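Local coordinates for ferredoxin CarAc (Pseudomonas resinovorans, PDB 7BUH), which carries one [2Fe-2S] cluster and relays electrons from the reductase CarAd to the terminal oxygenase CarAa of carbazole 1,9a-dioxygenase, at residues W5-A11 against K96-V102; V32-G36 against L58-I63; H68-F72 against S82-L88. All blocks are in the same frame, centred on the assembly; numbering follows the deposited sequence.

In the fold
Contact 1 joins strand 5-10 to strand 99-103, so the first and last strands of the chain lie side by side in the six-stranded antiparallel sheet. Contacts 2 and 3 both form within the sequence between those strands, contact 2 closing before contact 3 begins. Contact 2 sets strand 27-35 of that large sheet against the hairpin of strands 57-59 and 62-64; contact 3, centred about 15 Å from it, lies at the [2Fe-2S] end of the same small sheet, whose strands 62-64 and 71-73 are neighbours. The centres of contacts 1 and 3 lie about 27 Å apart, which separates the closing strands of the Rieske domain from its redox centre.

Contact 1 (W5-A11 against K96-V102); sequences WLKVCAA and KEGEVYV
Lys96 stands over one face of the Trp5 indole, and Tyr101 meets the ring at its edge. With CG anti to the carbonyl carbon (chi1 -69°), the indole leaves the backbone beside its own N; CB passes Tyr101 CD2, Trp5 CE3 packs on Tyr101 CB at 3.8 Å, and CZ3 brings the ring edge to the backbone O of Tyr101. Lys96 NZ is 3.6 Å from the centroid of the five-membered ring of Trp5, a cation-pi contact, while its CE makes a CH-pi contact with the six-membered ring. Trp5 NE1 hydrogen-bonds Asn2 O, and Lys96 NZ has a second partner in Glu94. Lys7 and Tyr101 share a face of the antiparallel strand pair and run side by side, Lys7 CB 3.5 Å from Tyr101 CE2; the end of the lysine chain is less certain, and its NZ makes at most a long salt bridge of 3.5 Å to Glu99 OE1. The backbones are tied by Leu6 N to Val102 O (2.7 Å) and the return bond from Val102 N to Leu6 O. Val8 N then binds Val100 O, but Val100 N answers to Cys9 O, 2.8 Å away: two residues face one, a beta bulge. Ala11 N to Gly98 O finishes the pairing beside the type I' turn Lys96-Glu99. On the inner face Val8 CG2 meets Val102 CG1 at 3.9 Å; these valines continue into Val22 of strand 18-24 and Leu30 and Val32 of strand 27-35, while Val100 reaches Phe39 of strand 38-43.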
loop_
_atom_site.group_PDB
_atom_site.type_symbol
_atom_site.label_atom_id
_atom_site.label_comp_id
_atom_site.label_asym_id
_atom_site.label_seq_id
_atom_site.Cartn_x
_atom_site.Cartn_y
_atom_site.Cartn_z
ATOM N N TRP A 5 2.583 -14.134 2.623
ATOM C CA TRP A 5 3.387 -12.962 3.056
ATOM C C TRP A 5 4.439 -12.709 1.999
ATOM O O TRP A 5 5.039 -13.694 1.515
ATOM C CB TRP A 5 3.986 -13.236 4.429
ATOM C CG TRP A 5 2.932 -13.274 5.482
ATOM C CD1 TRP A 5 2.246 -14.338 5.994
ATOM C CD2 TRP A 5 2.432 -12.109 6.154
ATOM N NE1 TRP A 5 1.322 -13.905 6.919
ATOM C CE2 TRP A 5 1.415 -12.538 7.035
ATOM C CE3 TRP A 5 2.723 -10.745 6.041
ATOM C CZ2 TRP A 5 0.744 -11.647 7.864
ATOM C CZ3 TRP A 5 2.042 -9.861 6.851
ATOM C CH2 TRP A 5 1.072 -10.308 7.748
ATOM N N LEU A 6 4.612 -11.450 1.600
ATOM C CA LEU A 6 5.586 -11.063 0.567
ATOM C C LEU A 6 6.749 -10.323 1.223
ATOM O O LEU A 6 6.505 -9.308 1.896
ATOM C CB LEU A 6 4.893 -10.169 -0.459
ATOM C CG LEU A 6 3.657 -10.747 -1.121
ATOM C CD1 LEU A 6 3.180 -9.790 -2.180
ATOM C CD2 LEU A 6 3.914 -12.143 -1.715
ATOM N N LYS A 7 7.965 -10.813 1.049
ATOM C CA LYS A 7 9.144 -10.184 1.656
ATOM C C LYS A 7 9.444 -8.929 0.842
ATOM O O LYS A 7 9.555 -9.002 -0.411
ATOM C CB LYS A 7 10.322 -11.144 1.759
ATOM C CG LYS A 7 11.606 -10.490 2.265
ATOM C CD LYS A 7 12.761 -11.471 2.375
ATOM C CE LYS A 7 12.521 -12.495 3.458
ATOM N NZ LYS A 7 13.586 -13.530 3.525
ATOM N N VAL A 8 9.563 -7.797 1.526
ATOM C CA VAL A 8 9.807 -6.483 0.871
ATOM C C VAL A 8 11.284 -6.140 0.976
ATOM O O VAL A 8 11.962 -5.998 -0.085
ATOM C CB VAL A 8 8.897 -5.420 1.503
ATOM C CG1 VAL A 8 9.039 -4.059 0.852
ATOM C CG2 VAL A 8 7.470 -5.901 1.432
ATOM N N CYS A 9 11.788 -5.947 2.186
ATOM C CA CYS A 9 13.170 -5.466 2.411
ATOM C C CYS A 9 13.447 -5.499 3.902
ATOM O O CYS A 9 12.526 -5.731 4.642
ATOM C CB CYS A 9 13.355 -4.034 1.931
ATOM S SG CYS A 9 12.165 -2.869 2.648
ATOM N N ALA A 10 14.678 -5.233 4.303
ATOM C CA ALA A 10 15.017 -4.976 5.708
ATOM C C ALA A 10 14.295 -3.712 6.175
ATOM O O ALA A 10 14.277 -2.726 5.416
ATOM C CB ALA A 10 16.510 -4.828 5.852
ATOM N N ALA A 11 13.764 -3.722 7.390
ATOM C CA ALA A 11 13.144 -2.530 8.020
ATOM C C ALA A 11 14.123 -1.366 7.984
ATOM O O ALA A 11 13.696 -0.243 7.650
ATOM C CB ALA A 11 12.669 -2.832 9.428
ATOM N N LYS A 96 9.311 -9.195 10.520
ATOM C CA LYS A 96 9.692 -10.539 11.017
ATOM C C LYS A 96 11.212 -10.664 10.888
ATOM O O LYS A 96 11.760 -10.532 9.758
ATOM C CB LYS A 96 8.947 -11.631 10.240
ATOM C CG LYS A 96 7.434 -11.523 10.079
ATOM C CD LYS A 96 6.923 -12.432 8.931
ATOM C CE LYS A 96 5.576 -12.109 8.289
ATOM N NZ LYS A 96 4.412 -12.676 9.000
ATOM N N GLU A 97 11.909 -10.841 12.016
ATOM C CA GLU A 97 13.393 -10.903 12.074
ATOM C C GLU A 97 13.974 -9.680 11.344
ATOM O O GLU A 97 14.947 -9.867 10.598
ATOM C CB GLU A 97 13.957 -12.148 11.375
ATOM C CG GLU A 97 13.370 -13.475 11.815
ATOM C CD GLU A 97 13.883 -13.982 13.161
ATOM O OE1 GLU A 97 14.720 -13.323 13.787
ATOM O OE2 GLU A 97 13.389 -14.994 13.606
ATOM N N GLY A 98 13.399 -8.488 11.534
ATOM C CA GLY A 98 13.945 -7.217 11.003
ATOM C C GLY A 98 13.687 -7.030 9.512
ATOM O O GLY A 98 14.240 -6.063 8.881
ATOM N N GLU A 99 12.836 -7.883 8.957
ATOM C CA GLU A 99 12.456 -7.803 7.537
ATOM C C GLU A 99 10.971 -7.484 7.431
ATOM O O GLU A 99 10.179 -8.102 8.139
ATOM C CB GLU A 99 12.869 -9.105 6.858
ATOM C CG GLU A 99 14.379 -9.118 6.626
ATOM C CD GLU A 99 14.837 -9.669 5.289
ATOM O OE1 GLU A 99 15.144 -10.872 5.245
ATOM O OE2 GLU A 99 14.921 -8.877 4.316
ATOM N N VAL A 100 10.644 -6.596 6.497
ATOM C CA VAL A 100 9.245 -6.134 6.265
ATOM C C VAL A 100 8.553 -7.128 5.323
ATOM O O VAL A 100 9.110 -7.434 4.234
ATOM C CB VAL A 100 9.244 -4.722 5.655
ATOM C CG1 VAL A 100 7.815 -4.296 5.369
ATOM C CG2 VAL A 100 9.966 -3.751 6.588
ATOM N N TYR A 101 7.408 -7.622 5.743
ATOM C CA TYR A 101 6.529 -8.478 4.923
ATOM C C TYR A 101 5.165 -7.835 4.805
ATOM O O TYR A 101 4.591 -7.385 5.818
ATOM C CB TYR A 101 6.364 -9.858 5.557
ATOM C CG TYR A 101 7.624 -10.672 5.572
ATOM C CD1 TYR A 101 8.610 -10.411 6.511
ATOM C CD2 TYR A 101 7.807 -11.746 4.720
ATOM C CE1 TYR A 101 9.783 -11.148 6.555
ATOM C CE2 TYR A 101 8.978 -12.501 4.750
ATOM C CZ TYR A 101 9.967 -12.209 5.691
ATOM O OH TYR A 101 11.127 -12.938 5.797
ATOM N N VAL A 102 4.619 -7.882 3.598
ATOM C CA VAL A 102 3.221 -7.451 3.374
ATOM C C VAL A 102 2.362 -8.669 3.040
ATOM O O VAL A 102 2.786 -9.513 2.268
ATOM C CB VAL A 102 3.146 -6.301 2.344
ATOM C CG1 VAL A 102 3.678 -6.656 0.965
ATOM C CG2 VAL A 102 1.726 -5.800 2.239
#

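Contact 2 (V32-G36 against L58-I63); sequences VYRVG and LDGDVI. With NA (sodium ion), chain C; EDO (1,2-ethanediol), chain D.
The tight hairpin of strands 57-59 and 62-64, closed by a type II' beta turn from Asp59 to Val62, packs here on strand 27-35 of the large sheet, joining the two sheets of the Rieske domain. Tyr33 and Val35 share the strand's side of the contact. Tyr33 CG stands beside the backbone N (chi1 -46°), which lays the ring against the Leu58 and Ile63 side chains of the two adjacent hairpin strands: Tyr33 CD2 meets Leu58 CD2 at 3.9 Å, and Tyr33 CE2 meets Ile63 CB at 3.8 Å. Both approaches are oblique to the ring, and the Ile63 side chain crosses that of Tyr33 nearly at right angles. The phenol OH passes Ile63 CG2 and hydrogen-bonds Thr42, which fixes the polar end of the ring. A leucine in its place would probably leave Ile63 without the ring carbons packed on it and Thr42 without its phenol partner. Nearer the turn, Val35 CG1 lies against the backbone O of Gly60, 3.5 Å off, while Leu58 CD1 rests near Arg34 O. Arg34 itself turns away, its NE bonding to Gly36 O (2.8 Å, 162° at the hydrogen) in the guanidinium plane. At the turn, Asp59 OD2 coordinates a sodium ion, a site shared with Glu64 and two waters, and Gly60 N donates to an ethanediol molecule, probably from the crystallisation liquor. Between strand and hairpin the contact is apolar, while the charged groups find partners elsewhere, Arg34 in Asp37 and Asp59 in the sodium, so the join should depend on shape fit more than on charge.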
loop_
_atom_site.group_PDB
_atom_site.type_symbol
_atom_site.label_atom_id
_atom_site.label_comp_id
_atom_site.label_asym_id
_atom_site.label_seq_id
_atom_site.Cartn_x
_atom_site.Cartn_y
_atom_site.Cartn_z
ATOM N N VAL A 32 4.099 -0.070 0.165
ATOM C CA VAL A 32 4.414 -0.224 1.604
ATOM C C VAL A 32 5.012 1.091 2.102
ATOM O O VAL A 32 5.970 1.606 1.471
ATOM C CB VAL A 32 5.375 -1.398 1.829
ATOM C CG1 VAL A 32 5.754 -1.525 3.277
ATOM C CG2 VAL A 32 4.745 -2.675 1.324
ATOM N N TYR A 33 4.461 1.636 3.177
ATOM C CA TYR A 33 4.822 2.981 3.688
ATOM C C TYR A 33 5.448 2.821 5.063
ATOM O O TYR A 33 4.919 2.025 5.835
ATOM C CB TYR A 33 3.582 3.862 3.840
ATOM C CG TYR A 33 2.634 3.854 2.679
ATOM C CD1 TYR A 33 1.606 2.936 2.577
ATOM C CD2 TYR A 33 2.731 4.810 1.694
ATOM C CE1 TYR A 33 0.707 2.942 1.526
ATOM C CE2 TYR A 33 1.839 4.834 0.636
ATOM C CZ TYR A 33 0.830 3.898 0.540
ATOM O OH TYR A 33 -0.052 3.985 -0.503
ATOM N N ARG A 34 6.567 3.510 5.317
ATOM C CA ARG A 34 7.123 3.637 6.675
ATOM C C ARG A 34 6.724 5.030 7.161
ATOM O O ARG A 34 7.196 6.028 6.575
ATOM C CB ARG A 34 8.636 3.451 6.727
ATOM C CG ARG A 34 9.133 3.505 8.164
ATOM C CD ARG A 34 10.627 3.304 8.328
ATOM N NE ARG A 34 10.990 3.386 9.729
ATOM C CZ ARG A 34 11.978 2.707 10.319
ATOM N NH1 ARG A 34 12.675 1.804 9.650
ATOM N NH2 ARG A 34 12.193 2.865 11.620
ATOM N N VAL A 35 5.836 5.078 8.141
ATOM C CA VAL A 35 5.390 6.340 8.772
ATOM C C VAL A 35 6.027 6.344 10.153
ATOM O O VAL A 35 5.592 5.525 10.993
ATOM C CB VAL A 35 3.858 6.447 8.786
ATOM C CG1 VAL A 35 3.396 7.710 9.477
ATOM C CG2 VAL A 35 3.328 6.360 7.351
ATOM N N GLY A 36 7.078 7.156 10.317
ATOM C CA GLY A 36 7.916 7.139 11.540
ATOM C C GLY A 36 8.457 5.742 11.749
ATOM O O GLY A 36 9.203 5.296 10.860
ATOM N N LEU A 58 4.585 11.290 1.164
ATOM C CA LEU A 58 3.894 11.161 2.470
ATOM C C LEU A 58 3.892 12.495 3.213
ATOM O O LEU A 58 4.909 13.202 3.239
ATOM C CB LEU A 58 4.582 10.090 3.312
ATOM C CG LEU A 58 4.234 8.660 2.944
ATOM C CD1 LEU A 58 5.247 7.695 3.537
ATOM C CD2 LEU A 58 2.807 8.321 3.394
ATOM N N ASP A 59 2.774 12.795 3.845
ATOM C CA ASP A 59 2.609 13.934 4.761
ATOM C C ASP A 59 2.024 13.321 6.030
ATOM O O ASP A 59 0.804 13.083 6.057
ATOM C CB ASP A 59 1.745 15.005 4.112
ATOM C CG ASP A 59 1.671 16.309 4.885
ATOM O OD1 ASP A 59 1.899 16.299 6.115
ATOM O OD2 ASP A 59 1.378 17.341 4.216
ATOM N N GLY A 60 2.895 12.935 6.962
ATOM C CA GLY A 60 2.526 12.064 8.095
ATOM C C GLY A 60 1.943 10.745 7.614
ATOM O O GLY A 60 2.654 10.015 6.907
ATOM N N ASP A 61 0.702 10.425 7.997
ATOM C CA ASP A 61 0.060 9.139 7.621
ATOM C C ASP A 61 -0.783 9.330 6.354
ATOM O O ASP A 61 -1.572 8.470 6.077
ATOM C CB ASP A 61 -0.767 8.564 8.774
ATOM C CG ASP A 61 -1.567 9.618 9.511
ATOM O OD1 ASP A 61 -1.966 10.609 8.829
ATOM O OD2 ASP A 61 -1.720 9.486 10.783
ATOM N N VAL A 62 -0.611 10.424 5.623
ATOM C CA VAL A 62 -1.336 10.631 4.342
ATOM C C VAL A 62 -0.392 10.502 3.141
ATOM O O VAL A 62 0.632 11.180 3.110
ATOM C CB VAL A 62 -2.075 11.968 4.329
ATOM C CG1 VAL A 62 -2.695 12.211 2.974
ATOM C CG2 VAL A 62 -3.115 11.995 5.430
ATOM N N ILE A 63 -0.775 9.656 2.175
ATOM C CA ILE A 63 -0.063 9.572 0.874
ATOM C C ILE A 63 -0.741 10.543 -0.095
ATOM O O ILE A 63 -1.956 10.410 -0.336
ATOM C CB ILE A 63 -0.008 8.137 0.314
ATOM C CG1 ILE A 63 0.808 8.115 -0.976
ATOM C CG2 ILE A 63 -1.388 7.530 0.108
ATOM C CD1 ILE A 63 2.213 8.654 -0.816
HETATM NA NA NA C . 1.250 18.145 2.003
HETATM C C1 EDO D . 5.932 13.049 7.050
HETATM O O1 EDO D . 5.300 14.297 7.276
HETATM C C2 EDO D . 6.577 12.953 5.726
HETATM O O2 EDO D . 7.068 11.677 5.438
HETATM O O HOH W 1 3.693 17.356 1.518
HETATM O O HOH W 2 1.686 18.642 -0.252
#

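Contact 3 (H68-F72 against S82-L88); sequences HGGAF and SPCTVPL. With FES (Fe2/s2 (inorganic) cluster), chain B.
At the cluster-bearing tip, a loop and the start of strand 71-73, residues 68-72, pack against the irregular run 82-88. Pro83 lies against the beginning of the first segment: its CG is 4.0 Å from His68 CB, and its CD sits near Gly70 CA. The peptide before Pro83 is cis. A water joins the two segments, donating to both His68 O and Ser82 O. Gly70 CA also points a hydrogen at Ser82 O, 3.4 Å away. The absence of a side chain matters at Gly70, since a CB there would run into Cys84 SG.

The segments frame a Rieske [2Fe-2S] centre, in which two histidines bind one iron and two cysteines the other. His68 ND1 binds FE1 at 2.1 Å, with bridging sulfur S2 near the plane of its ring at the edge; His48 is the second histidine ligand of that iron, its ring turned about 85° from that of His68. Cys46 and Cys65 are the cysteine ligands. Cys84 is not one of them: its SG stands 3.7 Å from cluster S2 and also packs on Gly70 and Phe72.

Phe72 fills the deeper half. Its CG lies beside the backbone N (chi1 -61°), which aims the ring at residues 84-88. Cys84 SG approaches obliquely, 3.5 Å from Phe72 CZ, a sulfur-aromatic contact. Leu88 CD1 sits over one face as a CH-pi donor, 3.7 Å from the Phe72 ring centroid and displaced toward the rim, the two side chains crossing near a right angle. At the ring edge Phe72 CE1 meets Val86 O, a carbonyl that also accepts a hydrogen bond from Thr47 OG1. Phe72 also touches Ile63 of strand 62-64, and Leu88 reaches Leu53.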
loop_
_atom_site.group_PDB
_atom_site.type_symbol
_atom_site.label_atom_id
_atom_site.label_comp_id
_atom_site.label_asym_id
_atom_site.label_seq_id
_atom_site.Cartn_x
_atom_site.Cartn_y
_atom_site.Cartn_z
ATOM N N HIS A 68 -2.724 13.986 -9.590
ATOM C CA HIS A 68 -3.704 15.080 -9.353
ATOM C C HIS A 68 -3.710 15.570 -7.908
ATOM O O HIS A 68 -4.589 16.370 -7.592
ATOM C CB HIS A 68 -5.150 14.698 -9.697
ATOM C CG HIS A 68 -5.302 14.152 -11.069
ATOM N ND1 HIS A 68 -5.670 12.845 -11.289
ATOM C CD2 HIS A 68 -5.103 14.715 -12.283
ATOM C CE1 HIS A 68 -5.706 12.625 -12.595
ATOM N NE2 HIS A 68 -5.367 13.764 -13.225
ATOM N N GLY A 69 -2.794 15.112 -7.062
ATOM C CA GLY A 69 -2.757 15.599 -5.669
ATOM C C GLY A 69 -3.972 15.179 -4.847
ATOM O O GLY A 69 -4.183 15.760 -3.768
ATOM N N GLY A 70 -4.729 14.167 -5.280
ATOM C CA GLY A 70 -5.613 13.433 -4.358
ATOM C C GLY A 70 -4.772 12.806 -3.259
ATOM O O GLY A 70 -3.524 12.864 -3.335
ATOM N N ALA A 71 -5.389 12.256 -2.236
ATOM C CA ALA A 71 -4.623 11.671 -1.122
ATOM C C ALA A 71 -5.471 10.648 -0.378
ATOM O O ALA A 71 -6.716 10.673 -0.523
ATOM C CB ALA A 71 -4.117 12.753 -0.199
ATOM N N PHE A 72 -4.792 9.752 0.334
ATOM C CA PHE A 72 -5.408 8.667 1.123
ATOM C C PHE A 72 -4.713 8.584 2.461
ATOM O O PHE A 72 -3.488 8.801 2.504
ATOM C CB PHE A 72 -5.259 7.311 0.440
ATOM C CG PHE A 72 -5.912 7.248 -0.910
ATOM C CD1 PHE A 72 -7.242 6.852 -1.037
ATOM C CD2 PHE A 72 -5.199 7.577 -2.051
ATOM C CE1 PHE A 72 -7.821 6.766 -2.293
ATOM C CE2 PHE A 72 -5.788 7.513 -3.295
ATOM C CZ PHE A 72 -7.101 7.108 -3.414
ATOM N N SER A 82 -9.543 15.393 -2.201
ATOM C CA SER A 82 -10.097 15.351 -3.580
ATOM C C SER A 82 -8.930 15.360 -4.556
ATOM O O SER A 82 -7.885 15.963 -4.290
ATOM C CB SER A 82 -11.001 16.518 -3.859
ATOM O OG SER A 82 -10.237 17.709 -3.839
ATOM N N PRO A 83 -9.067 14.740 -5.746
ATOM C CA PRO A 83 -10.344 14.194 -6.236
ATOM C C PRO A 83 -10.668 12.730 -5.915
ATOM O O PRO A 83 -11.586 12.177 -6.486
ATOM C CB PRO A 83 -10.147 14.383 -7.746
ATOM C CG PRO A 83 -8.692 14.115 -7.955
ATOM C CD PRO A 83 -7.992 14.711 -6.751
ATOM N N CYS A 84 -9.938 12.135 -4.981
ATOM C CA CYS A 84 -10.110 10.711 -4.602
ATOM C C CYS A 84 -11.392 10.503 -3.797
ATOM O O CYS A 84 -11.655 11.294 -2.878
ATOM C CB CYS A 84 -8.910 10.236 -3.805
ATOM S SG CYS A 84 -7.425 10.273 -4.828
ATOM N N THR A 85 -12.174 9.491 -4.176
ATOM C CA THR A 85 -13.474 9.134 -3.561
ATOM C C THR A 85 -13.544 7.640 -3.268
ATOM O O THR A 85 -14.334 7.256 -2.372
ATOM C CB THR A 85 -14.654 9.591 -4.429
ATOM O OG1 THR A 85 -14.697 8.790 -5.603
ATOM C CG2 THR A 85 -14.560 11.056 -4.772
ATOM N N VAL A 86 -12.806 6.808 -4.010
ATOM C CA VAL A 86 -12.867 5.338 -3.840
ATOM C C VAL A 86 -11.737 4.893 -2.916
ATOM O O VAL A 86 -10.575 5.118 -3.240
ATOM C CB VAL A 86 -12.796 4.595 -5.181
ATOM C CG1 VAL A 86 -12.782 3.098 -4.933
ATOM C CG2 VAL A 86 -13.923 5.005 -6.115
ATOM N N PRO A 87 -12.034 4.275 -1.751
ATOM C CA PRO A 87 -10.982 3.809 -0.839
ATOM C C PRO A 87 -10.063 2.732 -1.449
ATOM O O PRO A 87 -10.472 1.984 -2.348
ATOM C CB PRO A 87 -11.735 3.201 0.357
ATOM C CG PRO A 87 -13.144 3.742 0.239
ATOM C CD PRO A 87 -13.374 3.931 -1.244
ATOM N N LEU A 88 -8.811 2.750 -1.005
ATOM C CA LEU A 88 -7.789 1.725 -1.309
ATOM C C LEU A 88 -8.058 0.496 -0.450
ATOM O O LEU A 88 -8.411 0.647 0.728
ATOM C CB LEU A 88 -6.379 2.253 -1.021
ATOM C CG LEU A 88 -5.931 3.472 -1.800
ATOM C CD1 LEU A 88 -4.701 4.114 -1.156
ATOM C CD2 LEU A 88 -5.686 3.121 -3.264
HETATM FE FE1 FES B . -5.942 11.366 -9.771
HETATM FE FE2 FES B . -4.415 9.964 -8.086
HETATM S S1 FES B . -4.597 9.629 -10.272
HETATM S S2 FES B . -5.554 11.831 -7.655
HETATM O O HOH W 3 -5.853 17.820 -5.752
#